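PDB 4BPS: chorismatase from Streptomyces hygroscopicus, which hydrolyses chorismate to pyruvate and a dihydroxycyclohexadiene carboxylic acid, a step in the biosynthesis of the immunosuppressants FK506 and FK520. Local coordinates for residues C22-T27 and H295-V300; L39-H44 and A71-W76; P58-H63 and F100-T105. All coordinates share one frame; numbering follows the deposited sequence. Where two conformers were deposited one is given.

Interaction 1. Residues C22-T27 and H295-V300; sequences CRFEKT and HLKVYV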
loop_
_atom_site.group_PDB
_atom_site.type_symbol
_atom_site.label_atom_id
_atom_site.label_comp_id
_atom_site.label_asym_id
_atom_site.label_seq_id
_atom_site.Cartn_x
_atom_site.Cartn_y
_atom_site.Cartn_z
ATOM N N CYS A 22 12.590 0.362 -0.336
ATOM C CA CYS A 22 12.113 1.407 0.534
ATOM C C CYS A 22 13.143 1.825 1.599
ATOM O O CYS A 22 13.970 0.999 2.055
ATOM C CB CYS A 22 10.832 0.859 1.231
ATOM S SG CYS A 22 9.830 2.061 2.099
ATOM N N ARG A 23 13.060 3.090 1.998
ATOM C CA ARG A 23 13.734 3.592 3.194
ATOM C C ARG A 23 12.757 4.439 3.984
ATOM O O ARG A 23 11.885 5.073 3.398
ATOM C CB ARG A 23 14.921 4.495 2.828
ATOM C CG ARG A 23 16.065 3.810 2.101
ATOM C CD ARG A 23 16.920 2.983 3.031
ATOM N NE ARG A 23 18.082 2.434 2.330
ATOM C CZ ARG A 23 18.149 1.227 1.776
ATOM N NH1 ARG A 23 17.127 0.380 1.843
ATOM N NH2 ARG A 23 19.259 0.850 1.152
ATOM N N PHE A 24 12.916 4.461 5.309
ATOM C CA PHE A 24 12.183 5.397 6.156
ATOM C C PHE A 24 13.172 6.445 6.644
ATOM O O PHE A 24 14.263 6.113 7.138
ATOM C CB PHE A 24 11.572 4.713 7.366
ATOM C CG PHE A 24 10.439 3.741 7.066
ATOM C CD1 PHE A 24 9.880 3.589 5.803
ATOM C CD2 PHE A 24 9.934 2.987 8.109
ATOM C CE1 PHE A 24 8.826 2.703 5.584
ATOM C CE2 PHE A 24 8.895 2.120 7.909
ATOM C CZ PHE A 24 8.333 1.966 6.658
ATOM N N GLU A 25 12.802 7.710 6.471
ATOM C CA GLU A 25 13.691 8.810 6.812
ATOM C C GLU A 25 12.968 9.797 7.721
ATOM O O GLU A 25 11.747 9.894 7.761
ATOM C CB GLU A 25 14.189 9.544 5.550
ATOM C CG GLU A 25 14.865 8.679 4.463
ATOM C CD GLU A 25 16.250 8.101 4.830
ATOM O OE1 GLU A 25 16.836 8.566 5.837
ATOM O OE2 GLU A 25 16.747 7.188 4.108
ATOM N N LYS A 26 13.749 10.566 8.453
ATOM C CA LYS A 26 13.197 11.633 9.270
ATOM C C LYS A 26 12.791 12.774 8.353
ATOM O O LYS A 26 13.601 13.245 7.551
ATOM C CB LYS A 26 14.246 12.124 10.266
ATOM C CG LYS A 26 14.507 11.157 11.406
ATOM C CD LYS A 26 13.357 11.139 12.419
ATOM C CE LYS A 26 12.402 9.957 12.209
ATOM N NZ LYS A 26 11.423 9.832 13.324
ATOM N N THR A 27 11.547 13.219 8.466
ATOM C CA THR A 27 11.087 14.312 7.616
ATOM C C THR A 27 11.842 15.574 8.022
ATOM O O THR A 27 12.042 15.829 9.203
ATOM C CB THR A 27 9.566 14.512 7.723
ATOM O OG1 THR A 27 8.901 13.287 7.382
ATOM C CG2 THR A 27 9.075 15.624 6.784
ATOM N N HIS A 295 10.734 -2.437 6.810
ATOM C CA HIS A 295 9.989 -1.256 6.372
ATOM C C HIS A 295 8.493 -1.470 6.547
ATOM O O HIS A 295 7.671 -1.335 5.631
ATOM C CB HIS A 295 10.418 -0.814 4.971
ATOM C CG HIS A 295 11.860 -0.434 4.958
ATOM N ND1 HIS A 295 12.848 -1.307 4.548
ATOM C CD2 HIS A 295 12.496 0.663 5.450
ATOM C CE1 HIS A 295 14.028 -0.744 4.760
ATOM N NE2 HIS A 295 13.845 0.450 5.300
ATOM N N LEU A 296 8.153 -1.786 7.787
ATOM C CA LEU A 296 6.775 -2.041 8.166
ATOM C C LEU A 296 6.072 -0.779 8.614
ATOM O O LEU A 296 6.644 0.033 9.344
ATOM C CB LEU A 296 6.704 -3.080 9.281
ATOM C CG LEU A 296 7.304 -4.449 8.925
ATOM C CD1 LEU A 296 8.695 -4.639 9.519
ATOM C CD2 LEU A 296 6.378 -5.557 9.397
ATOM N N LYS A 297 4.823 -0.649 8.189
ATOM C CA LYS A 297 3.911 0.344 8.743
ATOM C C LYS A 297 2.803 -0.400 9.468
ATOM O O LYS A 297 2.240 -1.360 8.924
ATOM C CB LYS A 297 3.354 1.270 7.664
ATOM C CG LYS A 297 4.456 2.209 7.136
ATOM C CD LYS A 297 4.403 2.444 5.645
ATOM C CE LYS A 297 3.125 3.097 5.251
ATOM N NZ LYS A 297 2.908 3.004 3.753
ATOM N N VAL A 298 2.519 0.051 10.684
ATOM C CA VAL A 298 1.539 -0.568 11.556
ATOM C C VAL A 298 0.472 0.501 11.843
ATOM O O VAL A 298 0.769 1.495 12.506
ATOM C CB VAL A 298 2.205 -1.072 12.863
ATOM C CG1 VAL A 298 1.147 -1.696 13.779
ATOM C CG2 VAL A 298 3.307 -2.075 12.553
ATOM N N TYR A 299 -0.720 0.297 11.288
ATOM C CA TYR A 299 -1.802 1.253 11.425
ATOM C C TYR A 299 -2.668 0.839 12.586
ATOM O O TYR A 299 -3.058 -0.336 12.665
ATOM C CB TYR A 299 -2.633 1.250 10.154
ATOM C CG TYR A 299 -1.862 1.461 8.865
ATOM C CD1 TYR A 299 -1.404 2.727 8.493
ATOM C CD2 TYR A 299 -1.629 0.403 7.978
ATOM C CE1 TYR A 299 -0.746 2.933 7.283
ATOM C CE2 TYR A 299 -0.973 0.591 6.763
ATOM C CZ TYR A 299 -0.538 1.870 6.421
ATOM O OH TYR A 299 0.083 2.123 5.226
ATOM N N VAL A 300 -2.952 1.776 13.497
ATOM C CA VAL A 300 -3.666 1.461 14.729
ATOM C C VAL A 300 -4.799 2.451 14.914
ATOM O O VAL A 300 -4.588 3.672 14.898
ATOM C CB VAL A 300 -2.722 1.541 15.956
ATOM C CG1 VAL A 300 -3.449 1.146 17.221
ATOM C CG2 VAL A 300 -1.485 0.623 15.744
HETATM O O HOH W 1 15.152 2.845 6.347
#
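Phe-24 and His-295 meet as a T-shaped pair: the imidazole turns the edge carrying CD2 onto the face of the phenyl ring, with ring planes at 82° and centroids 5.1 Å apart. CD2 lies over the rim of the phenyl ring, not its centre, and the CB of His-295 adds an off-centre CH-pi contact on the same ring. With CG anti to its carbonyl carbon (chi1 -68°), Phe-24 carries its ring across to the backbone at the start of 295-300. There the CZ of Phe-24 rests 3.4 Å from the backbone C of His-295. Its CE2 meets the carbonyl O of Leu-296 near the ring plane, also at 3.4 Å, an edge-on approach that suits the slightly positive rim of an aromatic ring. The CG of Lys-297 comes up to CZ as well. This is the close-packed half of the contact.

The other half is looser and more polar. The carbonyl O of Cys-22 sits over the imidazole face, 3.2 Å from CE1 of His-295, and the same oxygen accepts a hydrogen bond from the guanidinium NH1 of its neighbour Arg-23, an exposed side chain. A water bridges the two segments here, 2.9 Å from the backbone N of Phe-24, whose hydrogen it accepts, and 2.9 Å from NE2 of His-295, in the imidazole plane.

The ammonium of Lys-297 forms salt bridges with Glu-74 and Glu-340. Strand 21-25 is the edge of a five-stranded sheet and pairs with strand 72-77, whereas strand 296-300 lies between 323-327 and 337-343 in another sheet; the aromatic pair thus joins two sheets where the chain turns a corner at His-295.

Interaction 2. Residues L39-H44 and A71-W76; sequences LGLIEH and AFTEVW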
loop_
_atom_site.group_PDB
_atom_site.type_symbol
_atom_site.label_atom_id
_atom_site.label_comp_id
_atom_site.label_asym_id
_atom_site.label_seq_id
_atom_site.Cartn_x
_atom_site.Cartn_y
_atom_site.Cartn_z
ATOM N N LEU A 39 13.278 7.598 -6.072
ATOM C CA LEU A 39 12.190 7.653 -7.041
ATOM C C LEU A 39 11.127 8.629 -6.571
ATOM O O LEU A 39 10.694 9.461 -7.346
ATOM C CB LEU A 39 11.533 6.287 -7.219
ATOM C CG LEU A 39 12.046 5.298 -8.228
ATOM C CD1 LEU A 39 11.301 3.998 -8.053
ATOM C CD2 LEU A 39 11.807 5.842 -9.646
ATOM N N GLY A 40 10.702 8.525 -5.317
ATOM C CA GLY A 40 9.598 9.343 -4.857
ATOM C C GLY A 40 9.451 9.243 -3.359
ATOM O O GLY A 40 10.084 8.391 -2.732
ATOM N N LEU A 41 8.610 10.113 -2.805
ATOM C CA LEU A 41 8.543 10.315 -1.367
ATOM C C LEU A 41 7.107 10.528 -0.918
ATOM O O LEU A 41 6.376 11.319 -1.519
ATOM C CB LEU A 41 9.364 11.573 -0.984
ATOM C CG LEU A 41 10.832 11.691 -1.393
ATOM C CD1 LEU A 41 10.946 12.410 -2.712
ATOM C CD2 LEU A 41 11.566 12.429 -0.322
ATOM N N ILE A 42 6.725 9.849 0.160
ATOM C CA ILE A 42 5.417 10.033 0.784
ATOM C C ILE A 42 5.645 10.463 2.227
ATOM O O ILE A 42 6.255 9.730 3.012
ATOM C CB ILE A 42 4.581 8.730 0.761
ATOM C CG1 ILE A 42 4.430 8.211 -0.678
ATOM C CG2 ILE A 42 3.249 8.955 1.456
ATOM C CD1 ILE A 42 3.690 9.150 -1.623
ATOM N N GLU A 43 5.177 11.665 2.547
ATOM C CA GLU A 43 5.332 12.214 3.901
ATOM C C GLU A 43 4.123 11.874 4.756
ATOM O O GLU A 43 3.024 12.384 4.543
ATOM C CB GLU A 43 5.520 13.731 3.833
ATOM C CG GLU A 43 6.714 14.097 2.975
ATOM C CD GLU A 43 6.928 15.576 2.854
ATOM O OE1 GLU A 43 5.932 16.328 2.832
ATOM O OE2 GLU A 43 8.097 15.994 2.760
ATOM N N HIS A 44 4.307 10.971 5.718
ATOM C CA HIS A 44 3.257 10.614 6.670
ATOM C C HIS A 44 3.306 11.566 7.837
ATOM O O HIS A 44 4.357 11.795 8.410
ATOM C CB HIS A 44 3.500 9.193 7.187
ATOM C CG HIS A 44 3.338 8.166 6.119
ATOM N ND1 HIS A 44 2.102 7.709 5.711
ATOM C CD2 HIS A 44 4.265 7.568 5.334
ATOM C CE1 HIS A 44 2.286 6.855 4.717
ATOM N NE2 HIS A 44 3.587 6.745 4.476
ATOM N N ALA A 71 5.506 11.531 12.633
ATOM C CA ALA A 71 5.679 11.819 11.220
ATOM C C ALA A 71 6.986 11.234 10.733
ATOM O O ALA A 71 7.965 11.199 11.481
ATOM C CB ALA A 71 5.651 13.328 10.979
ATOM N N PHE A 72 7.017 10.779 9.480
ATOM C CA PHE A 72 8.257 10.303 8.870
ATOM C C PHE A 72 8.046 10.296 7.370
ATOM O O PHE A 72 6.908 10.435 6.889
ATOM C CB PHE A 72 8.648 8.887 9.375
ATOM C CG PHE A 72 7.819 7.789 8.778
ATOM C CD1 PHE A 72 6.532 7.521 9.251
ATOM C CD2 PHE A 72 8.309 7.025 7.734
ATOM C CE1 PHE A 72 5.775 6.508 8.673
ATOM C CE2 PHE A 72 7.565 6.023 7.155
ATOM C CZ PHE A 72 6.288 5.760 7.630
ATOM N N THR A 73 9.133 10.144 6.611
ATOM C CA THR A 73 9.050 10.066 5.158
ATOM C C THR A 73 9.344 8.652 4.679
ATOM O O THR A 73 10.358 8.023 5.044
ATOM C CB THR A 73 10.031 11.041 4.495
ATOM O OG1 THR A 73 9.752 12.347 4.992
ATOM C CG2 THR A 73 9.878 11.079 2.976
ATOM N N GLU A 74 8.418 8.143 3.881
ATOM C CA GLU A 74 8.563 6.860 3.203
ATOM C C GLU A 74 9.163 7.151 1.827
ATOM O O GLU A 74 8.531 7.813 1.005
ATOM C CB GLU A 74 7.176 6.229 3.073
ATOM C CG GLU A 74 7.069 5.008 2.183
ATOM C CD GLU A 74 5.634 4.553 2.018
ATOM O OE1 GLU A 74 4.820 4.731 2.963
ATOM O OE2 GLU A 74 5.293 4.013 0.934
ATOM N N VAL A 75 10.387 6.674 1.580
ATOM C CA VAL A 75 11.114 6.992 0.357
ATOM C C VAL A 75 11.275 5.721 -0.477
ATOM O O VAL A 75 11.812 4.725 0.008
ATOM C CB VAL A 75 12.510 7.586 0.655
ATOM C CG1 VAL A 75 13.149 8.069 -0.638
ATOM C CG2 VAL A 75 12.431 8.731 1.693
ATOM N N TRP A 76 10.817 5.778 -1.723
ATOM C CA TRP A 76 10.999 4.683 -2.669
ATOM C C TRP A 76 12.212 4.966 -3.544
ATOM O O TRP A 76 12.456 6.107 -3.968
ATOM C CB TRP A 76 9.714 4.453 -3.471
ATOM C CG TRP A 76 8.741 3.760 -2.593
ATOM C CD1 TRP A 76 7.780 4.333 -1.816
ATOM C CD2 TRP A 76 8.743 2.366 -2.291
ATOM N NE1 TRP A 76 7.152 3.355 -1.054
ATOM C CE2 TRP A 76 7.740 2.141 -1.332
ATOM C CE3 TRP A 76 9.499 1.282 -2.745
ATOM C CZ2 TRP A 76 7.464 0.867 -0.829
ATOM C CZ3 TRP A 76 9.219 0.020 -2.249
ATOM C CH2 TRP A 76 8.214 -0.178 -1.304
HETATM O O HOH W 2 10.339 14.499 3.306
#
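The carbonyl O of Trp-76 is gripped by two successive backbone amides: the N of Leu-39 at 2.7 Å and the N of Gly-40 at 3.3 Å. Two residues of one strand thus face a single residue of the other, a classic beta bulge, and beyond it the strands run on as a regular antiparallel ladder. Gly-40 with Trp-76, Ile-42 with Glu-74 and His-44 with Phe-72 are its hydrogen-bonded pairs; Leu-41 with Val-75 and Glu-43 with Thr-73, the non-hydrogen-bonded pairs, alternate with them.

On the face shared by Ile-42, His-44, Phe-72, Glu-74 and Trp-76, the buried carboxylate of Glu-74 is held at both oxygens. NE2 of His-44 donates to OE1 at 2.8 Å, nearly in the imidazole plane but 33° out of the carboxylate plane. The indole NE1 of Trp-76 donates to the anti lone pair of OE2, also at 2.8 Å and almost straight (168°). Glu-74 reaches them with CG anti to the backbone N (chi1 170°) and an extended chain; two ring donors fix its rotation, and the salt bridge of OE1 with Lys-297 probably favours the charged form. Beside this group the rings of His-44 and Phe-72 lie nearly parallel but slid apart, with CD2 of His-44 3.6 Å from CZ of Phe-72.

The opposite face is less enclosed: CD2 of Leu-41 touches CG2 of Thr-73, and a water links OE2 of Glu-43 to OG1 of Thr-73. The remaining carboxylate oxygen of Glu-43 is bridged to Arg-59, while Thr-27 bonds the Thr-73 hydroxyl.

These two strands lie inside a five-stranded mixed sheet, with 21-25 beyond 72-77 and 57-62 beyond 38-44; strands 189-196 and 323-327 pack against the Trp-76 and Phe-72 face.

Interaction 3. Residues P58-H63 and F100-T105; sequences PRTAVH and FGVVRT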
loop_
_atom_site.group_PDB
_atom_site.type_symbol
_atom_site.label_atom_id
_atom_site.label_comp_id
_atom_site.label_asym_id
_atom_site.label_seq_id
_atom_site.Cartn_x
_atom_site.Cartn_y
_atom_site.Cartn_z
ATOM N N PRO A 58 8.471 12.518 -7.474
ATOM C CA PRO A 58 7.103 12.752 -7.007
ATOM C C PRO A 58 7.059 12.793 -5.491
ATOM O O PRO A 58 7.701 11.959 -4.828
ATOM C CB PRO A 58 6.342 11.531 -7.520
ATOM C CG PRO A 58 7.093 11.068 -8.689
ATOM C CD PRO A 58 8.541 11.396 -8.417
ATOM N N ARG A 59 6.252 13.706 -4.957
ATOM C CA ARG A 59 6.110 13.843 -3.527
ATOM C C ARG A 59 4.706 14.273 -3.151
ATOM O O ARG A 59 4.092 15.081 -3.857
ATOM C CB ARG A 59 7.113 14.908 -3.043
ATOM C CG ARG A 59 7.003 15.318 -1.606
ATOM C CD ARG A 59 6.201 16.611 -1.508
ATOM N NE ARG A 59 6.049 17.053 -0.130
ATOM C CZ ARG A 59 5.691 18.283 0.218
ATOM N NH1 ARG A 59 5.465 19.202 -0.715
ATOM N NH2 ARG A 59 5.587 18.600 1.503
ATOM N N THR A 60 4.213 13.766 -2.029
ATOM C CA THR A 60 3.029 14.339 -1.419
ATOM C C THR A 60 3.050 13.993 0.063
ATOM O O THR A 60 3.791 13.111 0.487
ATOM C CB THR A 60 1.731 13.833 -2.082
ATOM O OG1 THR A 60 0.645 14.730 -1.791
ATOM C CG2 THR A 60 1.329 12.439 -1.617
ATOM N N ALA A 61 2.219 14.685 0.844
ATOM C CA ALA A 61 2.038 14.386 2.248
ATOM C C ALA A 61 0.637 13.857 2.466
ATOM O O ALA A 61 -0.327 14.403 1.909
ATOM C CB ALA A 61 2.266 15.629 3.093
ATOM N N VAL A 62 0.528 12.806 3.280
ATOM C CA VAL A 62 -0.778 12.256 3.634
ATOM C C VAL A 62 -0.974 12.318 5.140
ATOM O O VAL A 62 -0.011 12.240 5.924
ATOM C CB VAL A 62 -0.946 10.787 3.111
ATOM C CG1 VAL A 62 -1.043 10.781 1.589
ATOM C CG2 VAL A 62 0.201 9.873 3.610
ATOM N N HIS A 63 -2.224 12.504 5.527
ATOM C CA HIS A 63 -2.561 12.758 6.931
ATOM C C HIS A 63 -2.893 11.429 7.617
ATOM O O HIS A 63 -4.048 11.122 7.921
ATOM C CB HIS A 63 -3.695 13.769 7.016
ATOM C CG HIS A 63 -3.934 14.309 8.394
ATOM N ND1 HIS A 63 -4.713 15.417 8.628
ATOM C CD2 HIS A 63 -3.514 13.872 9.612
ATOM C CE1 HIS A 63 -4.747 15.651 9.927
ATOM N NE2 HIS A 63 -4.030 14.727 10.548
ATOM N N PHE A 100 7.262 4.805 -10.555
ATOM C CA PHE A 100 6.609 5.211 -9.306
ATOM C C PHE A 100 5.691 6.381 -9.620
ATOM O O PHE A 100 6.122 7.317 -10.274
ATOM C CB PHE A 100 7.666 5.645 -8.285
ATOM C CG PHE A 100 7.104 6.147 -6.984
ATOM C CD1 PHE A 100 6.709 5.266 -6.001
ATOM C CD2 PHE A 100 6.991 7.499 -6.726
ATOM C CE1 PHE A 100 6.202 5.731 -4.780
ATOM C CE2 PHE A 100 6.483 7.955 -5.510
ATOM C CZ PHE A 100 6.086 7.067 -4.554
ATOM N N GLY A 101 4.456 6.345 -9.121
ATOM C CA GLY A 101 3.530 7.450 -9.321
ATOM C C GLY A 101 2.702 7.744 -8.092
ATOM O O GLY A 101 2.465 6.873 -7.236
ATOM N N VAL A 102 2.228 8.988 -8.020
ATOM C CA VAL A 102 1.406 9.463 -6.933
ATOM C C VAL A 102 0.348 10.404 -7.494
ATOM O O VAL A 102 0.665 11.237 -8.340
ATOM C CB VAL A 102 2.330 10.324 -5.985
ATOM C CG1 VAL A 102 1.549 10.887 -4.816
ATOM C CG2 VAL A 102 3.580 9.563 -5.524
ATOM N N VAL A 103 -0.889 10.283 -7.019
ATOM C CA VAL A 103 -1.985 11.102 -7.519
ATOM C C VAL A 103 -3.035 11.192 -6.419
ATOM O O VAL A 103 -3.165 10.281 -5.601
ATOM C CB VAL A 103 -2.581 10.487 -8.808
ATOM C CG1 VAL A 103 -3.056 9.039 -8.611
ATOM C CG2 VAL A 103 -3.690 11.350 -9.390
ATOM N N ARG A 104 -3.784 12.286 -6.353
ATOM C CA ARG A 104 -4.834 12.394 -5.352
ATOM C C ARG A 104 -6.039 13.150 -5.866
ATOM O O ARG A 104 -5.959 13.873 -6.867
ATOM C CB ARG A 104 -4.264 12.999 -4.056
ATOM C CG ARG A 104 -3.851 14.460 -4.158
ATOM C CD ARG A 104 -2.987 14.914 -2.989
ATOM N NE ARG A 104 -3.725 14.768 -1.738
ATOM C CZ ARG A 104 -3.205 14.364 -0.583
ATOM N NH1 ARG A 104 -1.893 14.165 -0.441
ATOM N NH2 ARG A 104 -4.005 14.206 0.461
ATOM N N THR A 105 -7.158 12.977 -5.158
ATOM C CA THR A 105 -8.386 13.686 -5.446
ATOM C C THR A 105 -8.890 14.304 -4.151
ATOM O O THR A 105 -8.708 13.750 -3.080
ATOM C CB THR A 105 -9.407 12.761 -6.104
ATOM O OG1 THR A 105 -10.532 13.533 -6.532
ATOM C CG2 THR A 105 -9.894 11.659 -5.147
HETATM O O HOH W 3 -4.211 12.745 3.287
#
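Pro-58 meets Phe-100 and Val-102 at the start of the first segment. Its CG lies 4.1 Å from CD2 at the edge of the Phe-100 ring, near the ring plane, and its CB touches CG2 of Val-102. Two residues on, Thr-60 turns its methyl CG2 to CG1 of the same valine, which was modelled in two conformers, so both valine contacts hold for the one given. Thr-60 also offers its hydroxyl to the guanidinium of Arg-104: NH1 donates to OG1 at 2.9 Å, close to the guanidinium plane. The same hydroxyl is also hydrogen-bonded to the carbonyl of Asp-50.

Ala-61 contributes its backbone. Its carbonyl O takes a second bond from NH1 of Arg-104, at 2.8 Å, but the donor stands 40° above the carbonyl plane. Arg-104 reaches both acceptors with CG set between its backbone N and carbonyl carbon (chi1 68°) and its chain bent at chi3. Val-62 follows, laying CG1 4.0 Å from NH1 of Arg-104, and at His-63 a water accepts from the backbone N and from NH2 of Arg-104.

The strands belong to different sheets, 57-62 to the five-stranded and 98-105 to the six-stranded one, and their directions differ by 40°. The carbonyl O of Gly-187 accepts from NH2. Replacing Arg-104 with a leucine would probably leave the Ala-61 carbonyl and Thr-60 hydroxyl without their NH1 donor, removing a polar tie between the sheets. The contact therefore changes character along its length, from apolar packing at Pro-58 to a guanidinium whose charge, among the partners described, is probably balanced by neutral oxygens and a water.

From the N terminus, strand 21-25 comes first and waits longest for its partner: interaction 1 closes only when the chain reaches 295-300, some 270 residues later. Both other interactions fall within that span. Segment 39-44 is next, then 58-63; 71-76 returns to close interaction 2 before 100-105 closes interaction 3, so these two loops cross. Interactions 1 and 2 touch through Lys-297 with Glu-74 and Thr-27 with Thr-73, interactions 2 and 3 through Glu-43 with Arg-59. The five-stranded sheet is common to all three: interaction 2 builds its interior, interaction 1 joins it to the sheet of strand 296-300, and interaction 3 to that of strand 98-105.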